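Side-chain contacts in uncharacterized conserved protein YndB, AHSA1/START domain (Micromonospora chersina, PDB 6V04), which is of unknown function but, as a START/Bet v1-like protein encoded in the dynemicin biosynthetic locus, probably takes part in making that natural product: residues 146-149 with 150-154; 249-252 with 253-256. One frame throughout, in Å; residues are numbered along the deposited sequence.

The chain builds two seven-stranded antiparallel sheets, each accompanied by a long helix, and the contacts lie in series without nesting or crossing. Contact 1 comes first, where the loop after helix 116-139 runs into strand 151-157, an outermost strand of the second sheet; its two segments are consecutive, so it closes only a local turn of chain. Contact 2 follows that sheet's strand 236-243 and closes the turn into helix 252-277. Their centres are about 15 Å apart, yet they meet directly: Trp147 NE1 lies 2.9 Å from Asp252 OD1, a probable hydrogen bond, and the indole packs on Arg256. The linker between the two halves is thus tied to the start of the last helix.

Contact 1 of 2, residues 146-149 with 150-154; sequences DWRQ and EIDGS. With NA (sodium ion), chain B; MG (magnesium ion), chain C.
Arg148 lays one face of its guanidinium over the carbonyl oxygen of Glu150, Glu150 O lying 3.5 Å from Arg148 CZ. CG stands anti to the backbone N (chi1 -171°), and a bend at chi3 turns the chain toward Asp152. There NH1 and NH2 grip the carboxylate end-on, one nitrogen to each oxygen. The bond from Arg148 NH2 to Asp152 OD2, 2.9 Å, is straight and in the guanidinium plane; NH1 reaches Asp152 OD1, also at 2.9 Å, from well above the carboxylate plane, the two planes being 37° apart. Asp62 forms a second salt bridge with NH1.

Gln149 turns to another task: its OE1 binds magnesium at 2.0 Å, while NE2 donates to a water that in turn donates to Glu150 OE2 (3.3 Å). Farther back, Asp146 OD1 binds sodium at 2.4 Å. The same oxygen accepts from Trp147 N, and the sodium holds two waters, one of them bonded to Trp147 O. Arg259 of helix 252-277 bonds to both Arg148 O and Glu150 O. Two carboxylates, of Asp152 and Asp62, probably balance the Arg148 charge, and the two-nitrogen grip fixes how the guanidinium is turned, joining the last loop residues to strand 151-157.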
ATOM      1  N   ASP A 146       8.329  11.287  -1.052  1.00 23.22           N
ATOM      2  CA  ASP A 146       8.148  11.354  -2.497  1.00 23.28           C
ATOM      3  C   ASP A 146       7.772  10.006  -3.088  1.00 22.93           C
ATOM      4  O   ASP A 146       6.829   9.925  -3.887  1.00 24.37           O
ATOM      5  CB  ASP A 146       9.389  11.932  -3.197  1.00 23.11           C
ATOM      6  CG  ASP A 146      10.705  11.276  -2.815  1.00 24.98           C
ATOM      7  OD1 ASP A 146      10.757  10.331  -2.012  1.00 23.83           O
ATOM      8  OD2 ASP A 146      11.738  11.746  -3.363  1.00 25.06           O
ATOM      9  N   TRP A 147       8.431   8.932  -2.663  1.00 20.37           N
ATOM     10  CA  TRP A 147       8.067   7.601  -3.120  1.00 20.01           C
ATOM     11  C   TRP A 147       8.545   6.577  -2.100  1.00 21.44           C
ATOM     12  O   TRP A 147       9.602   6.736  -1.488  1.00 22.40           O
ATOM     13  CB  TRP A 147       8.624   7.336  -4.536  1.00 21.64           C
ATOM     14  CG  TRP A 147      10.117   7.300  -4.684  1.00 21.77           C
ATOM     15  CD1 TRP A 147      10.957   8.365  -4.922  1.00 22.54           C
ATOM     16  CD2 TRP A 147      10.947   6.136  -4.685  1.00 21.72           C
ATOM     17  NE1 TRP A 147      12.252   7.924  -5.037  1.00 21.62           N
ATOM     18  CE2 TRP A 147      12.271   6.560  -4.893  1.00 22.67           C
ATOM     19  CE3 TRP A 147      10.698   4.771  -4.512  1.00 22.74           C
ATOM     20  CZ2 TRP A 147      13.341   5.669  -4.939  1.00 23.14           C
ATOM     21  CZ3 TRP A 147      11.747   3.897  -4.535  1.00 22.73           C
ATOM     22  CH2 TRP A 147      13.063   4.342  -4.763  1.00 22.65           C
ATOM     23  N   ARG A 148       7.724   5.560  -1.881  1.00 21.86           N
ATOM     24  CA  ARG A 148       8.009   4.576  -0.846  1.00 21.91           C
ATOM     25  C   ARG A 148       8.980   3.515  -1.355  1.00 21.93           C
ATOM     26  O   ARG A 148       8.801   2.956  -2.445  1.00 21.31           O
ATOM     27  CB  ARG A 148       6.697   3.950  -0.389  1.00 23.89           C
ATOM     28  CG  ARG A 148       6.818   3.074   0.837  1.00 23.10           C
ATOM     29  CD  ARG A 148       5.488   2.880   1.523  1.00 24.91           C
ATOM     30  NE  ARG A 148       4.564   2.110   0.714  1.00 24.86           N
ATOM     31  CZ  ARG A 148       4.384   0.795   0.816  1.00 25.49           C
ATOM     32  NH1 ARG A 148       3.510   0.194   0.031  1.00 26.16           N
ATOM     33  NH2 ARG A 148       5.073   0.071   1.696  1.00 27.88           N
ATOM     34  N   GLN A 149       9.987   3.197  -0.536  1.00 22.13           N
ATOM     35  CA  GLN A 149      11.089   2.375  -1.022  1.00 21.97           C
ATOM     36  C   GLN A 149      10.702   0.936  -1.319  1.00 23.96           C
ATOM     37  O   GLN A 149      11.426   0.271  -2.069  1.00 24.70           O
ATOM     38  CB  GLN A 149      12.244   2.386  -0.029  1.00 21.44           C
ATOM     39  CG  GLN A 149      11.961   1.722   1.304  1.00 22.84           C
ATOM     40  CD  GLN A 149      13.045   2.022   2.326  1.00 24.99           C
ATOM     41  OE1 GLN A 149      13.335   3.186   2.628  1.00 25.54           O
ATOM     42  NE2 GLN A 149      13.655   0.975   2.860  1.00 31.20           N
ATOM     43  N   GLU A 150       9.623   0.416  -0.741  1.00 23.64           N
ATOM     44  CA  GLU A 150       9.194  -0.956  -0.988  1.00 22.55           C
ATOM     45  C   GLU A 150       7.771  -0.956  -1.521  1.00 20.41           C
ATOM     46  O   GLU A 150       7.007  -0.009  -1.282  1.00 21.16           O
ATOM     47  CB  GLU A 150       9.285  -1.826   0.274  1.00 30.93           C
ATOM     48  CG  GLU A 150       8.788  -1.181   1.541  1.00 39.02           C
ATOM     49  CD  GLU A 150       9.205  -1.976   2.761  1.00 74.17           C
ATOM     50  OE1 GLU A 150       8.710  -3.110   2.923  1.00 72.10           O
ATOM     51  OE2 GLU A 150      10.050  -1.480   3.536  1.00 76.11           O
ATOM     52  N   ILE A 151       7.463  -1.982  -2.330  1.00 20.37           N
ATOM     53  CA  ILE A 151       6.128  -2.248  -2.857  1.00 20.95           C
ATOM     54  C   ILE A 151       5.515  -3.360  -2.029  1.00 21.18           C
ATOM     55  O   ILE A 151       6.180  -4.366  -1.748  1.00 22.41           O
ATOM     56  CB  ILE A 151       6.172  -2.676  -4.333  1.00 20.18           C
ATOM     57  CG1 ILE A 151       6.760  -1.564  -5.196  1.00 20.64           C
ATOM     58  CG2 ILE A 151       4.794  -3.057  -4.831  1.00 22.39           C
ATOM     59  CD1 ILE A 151       7.066  -2.016  -6.611  1.00 23.05           C
ATOM     60  N   ASP A 152       4.243  -3.210  -1.660  1.00 22.54           N
ATOM     61  CA  ASP A 152       3.525  -4.338  -1.079  1.00 21.93           C
ATOM     62  C   ASP A 152       2.053  -4.205  -1.432  1.00 23.43           C
ATOM     63  O   ASP A 152       1.590  -3.175  -1.925  1.00 25.79           O
ATOM     64  CB  ASP A 152       3.756  -4.447   0.423  1.00 26.02           C
ATOM     65  CG  ASP A 152       3.687  -3.137   1.120  1.00 29.70           C
ATOM     66  OD1 ASP A 152       2.689  -2.427   0.912  1.00 31.98           O
ATOM     67  OD2 ASP A 152       4.636  -2.823   1.875  1.00 37.23           O
ATOM     68  N   GLY A 153       1.326  -5.283  -1.225  1.00 22.73           N
ATOM     69  CA  GLY A 153      -0.093  -5.272  -1.484  1.00 23.41           C
ATOM     70  C   GLY A 153      -0.649  -6.615  -1.085  1.00 23.32           C
ATOM     71  O   GLY A 153       0.096  -7.582  -0.879  1.00 23.72           O
ATOM     72  N   SER A 154      -1.974  -6.673  -0.992  1.00 24.47           N
ATOM     73  CA  SER A 154      -2.632  -7.930  -0.691  1.00 22.89           C
ATOM     74  C   SER A 154      -4.035  -7.945  -1.273  1.00 23.97           C
ATOM     75  O   SER A 154      -4.631  -6.902  -1.564  1.00 25.03           O
ATOM     76  CB  SER A 154      -2.709  -8.191   0.817  1.00 25.73           C
ATOM     77  OG  SER A 154      -3.743  -7.423   1.408  1.00 29.63           O
TER
HETATM   78 NA    NA B 301      12.780   9.754  -0.919  0.50 26.19          NA
HETATM   79 MG    MG C 302      14.549   4.286   3.857  1.00 23.13          MG
HETATM   80  O   HOH W   1      13.897  10.331  -3.092  1.00 27.23           O
HETATM   81  O   HOH W   2      12.296   7.552  -1.688  1.00 27.05           O
HETATM   82  O   HOH W   3      12.925  -1.813   1.987  1.00 30.18           O

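Contact 2 of 2, residues 249-252 with 253-256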
ATOM      1  N   GLY A 249      21.311   2.020  -7.049  1.00 26.57           N
ATOM      2  CA  GLY A 249      22.430   2.799  -7.544  1.00 28.11           C
ATOM      3  C   GLY A 249      22.137   3.522  -8.834  1.00 25.97           C
ATOM      4  O   GLY A 249      23.063   3.786  -9.618  1.00 30.04           O
ATOM      5  N   LEU A 250      20.878   3.849  -9.081  1.00 24.67           N
ATOM      6  CA  LEU A 250      20.445   4.595 -10.249  1.00 25.86           C
ATOM      7  C   LEU A 250      20.027   5.997  -9.812  1.00 26.86           C
ATOM      8  O   LEU A 250      20.011   6.332  -8.615  1.00 29.26           O
ATOM      9  CB  LEU A 250      19.310   3.854 -10.966  1.00 25.29           C
ATOM     10  CG  LEU A 250      19.668   2.486 -11.551  1.00 26.18           C
ATOM     11  CD1 LEU A 250      18.433   1.797 -12.058  1.00 31.03           C
ATOM     12  CD2 LEU A 250      20.678   2.643 -12.670  1.00 32.38           C
ATOM     13  N   SER A 251      19.679   6.837 -10.782  1.00 26.39           N
ATOM     14  CA  SER A 251      19.203   8.161 -10.421  1.00 24.66           C
ATOM     15  C   SER A 251      17.884   8.032  -9.667  1.00 24.23           C
ATOM     16  O   SER A 251      17.145   7.059  -9.821  1.00 24.16           O
ATOM     17  CB  SER A 251      19.014   9.044 -11.657  1.00 28.77           C
ATOM     18  OG  SER A 251      17.848   8.673 -12.370  1.00 29.51           O
ATOM     19  N   ASP A 252      17.575   9.045  -8.859  1.00 24.83           N
ATOM     20  CA  ASP A 252      16.347   8.944  -8.074  1.00 22.60           C
ATOM     21  C   ASP A 252      15.129   8.852  -8.980  1.00 23.01           C
ATOM     22  O   ASP A 252      14.196   8.096  -8.698  1.00 23.95           O
ATOM     23  CB  ASP A 252      16.196  10.123  -7.126  1.00 23.18           C
ATOM     24  CG  ASP A 252      14.913  10.052  -6.358  1.00 25.31           C
ATOM     25  OD1 ASP A 252      14.835   9.218  -5.442  1.00 24.03           O
ATOM     26  OD2 ASP A 252      13.961  10.775  -6.699  1.00 23.78           O
ATOM     27  N   LEU A 253      15.107   9.614 -10.074  1.00 24.72           N
ATOM     28  CA  LEU A 253      13.950   9.518 -10.954  1.00 23.72           C
ATOM     29  C   LEU A 253      13.856   8.148 -11.613  1.00 24.36           C
ATOM     30  O   LEU A 253      12.753   7.641 -11.824  1.00 23.49           O
ATOM     31  CB  LEU A 253      13.975  10.638 -11.984  1.00 25.98           C
ATOM     32  CG  LEU A 253      13.730  12.024 -11.373  1.00 29.42           C
ATOM     33  CD1 LEU A 253      13.822  13.083 -12.457  1.00 34.35           C
ATOM     34  CD2 LEU A 253      12.379  12.086 -10.692  1.00 33.72           C
ATOM     35  N   GLN A 254      14.990   7.529 -11.959  1.00 23.57           N
ATOM     36  CA  GLN A 254      14.932   6.177 -12.504  1.00 23.44           C
ATOM     37  C   GLN A 254      14.376   5.194 -11.481  1.00 22.09           C
ATOM     38  O   GLN A 254      13.540   4.352 -11.818  1.00 23.30           O
ATOM     39  CB  GLN A 254      16.320   5.727 -12.964  1.00 24.91           C
ATOM     40  CG  GLN A 254      16.762   6.335 -14.292  1.00 28.06           C
ATOM     41  CD  GLN A 254      18.213   6.050 -14.614  1.00 39.23           C
ATOM     42  OE1 GLN A 254      19.092   6.112 -13.748  1.00 32.20           O
ATOM     43  NE2 GLN A 254      18.481   5.750 -15.883  1.00 49.95           N
ATOM     44  N   GLU A 255      14.840   5.287 -10.235  1.00 20.80           N
ATOM     45  CA  GLU A 255      14.385   4.385  -9.185  1.00 21.59           C
ATOM     46  C   GLU A 255      12.905   4.582  -8.909  1.00 21.74           C
ATOM     47  O   GLU A 255      12.145   3.610  -8.804  1.00 21.32           O
ATOM     48  CB  GLU A 255      15.232   4.617  -7.926  1.00 22.26           C
ATOM     49  CG  GLU A 255      16.676   4.162  -8.100  1.00 23.33           C
ATOM     50  CD  GLU A 255      17.607   4.525  -6.948  1.00 23.57           C
ATOM     51  OE1 GLU A 255      17.270   5.423  -6.125  1.00 24.34           O
ATOM     52  OE2 GLU A 255      18.688   3.889  -6.878  1.00 23.04           O
ATOM     53  N   ARG A 256      12.479   5.838  -8.784  1.00 20.58           N
ATOM     54  CA  ARG A 256      11.076   6.140  -8.545  1.00 22.22           C
ATOM     55  C   ARG A 256      10.189   5.634  -9.672  1.00 22.09           C
ATOM     56  O   ARG A 256       9.106   5.083  -9.424  1.00 22.08           O
ATOM     57  CB  ARG A 256      10.903   7.637  -8.371  1.00 25.42           C
ATOM     58  CG  ARG A 256       9.476   8.062  -8.238  1.00 25.40           C
ATOM     59  CD  ARG A 256       9.378   9.516  -7.956  1.00 25.93           C
ATOM     60  NE  ARG A 256       7.984   9.912  -7.793  1.00 26.76           N
ATOM     61  CZ  ARG A 256       7.600  11.055  -7.248  1.00 27.17           C
ATOM     62  NH1 ARG A 256       8.498  11.911  -6.800  1.00 26.70           N
ATOM     63  NH2 ARG A 256       6.302  11.342  -7.148  1.00 28.36           N
TER
HETATM   64  O   HOH W   4      19.165   7.515  -6.306  1.00 25.08           O
HETATM   65  O   HOH W   5      16.913   7.908  -4.357  1.00 24.02           O
HETATM   66  O   HOH W   6      11.532  11.748  -6.119  1.00 24.74           O
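The backbone leaves an extended Ser251 and turns at once into the helix, whose first bonds run from Glu255 N to Ser251 O (2.9 Å) and from Arg256 N to Asp252 O (2.8 Å). Ser251 is the N-cap: with OG set between its own backbone N and carbonyl carbon (chi1 75°), the hydroxyl accepts from Gln254 N at 3.1 Å. Gln254 returns the favour: its chain, extended beyond CG, runs back beside Ser251 so that OE1 takes the Ser251 N-H at 3.1 Å, in the amide plane and on a lone pair. Gln254 OE1 also touches Leu250 CB at 3.6 Å, the leucine and glutamine chains crossing at about a right angle.

On the next helix position, buried Glu255 reaches back past Leu250: OE2 accepts from Leu250 N at 3.1 Å, the donor standing 45° out of the carboxylate plane. Glu255 CG packs 3.9 Å from Leu250 CB. Waters lie between Glu255 OE1 and both Leu250 O and Asp252 OD1, the latter also bonded to Trp147. Another water links Asp252 OD2 to Arg256 NH1, while NH2 of that arginine bonds to Gly59 O. Carboxylates of Asp252 and Glu255 near the helix start would suit the positive end of its dipole. The reciprocal Ser251-Gln254 bonds make a capping box, here starting the long C-terminal helix of a START/Bet v1-like fold.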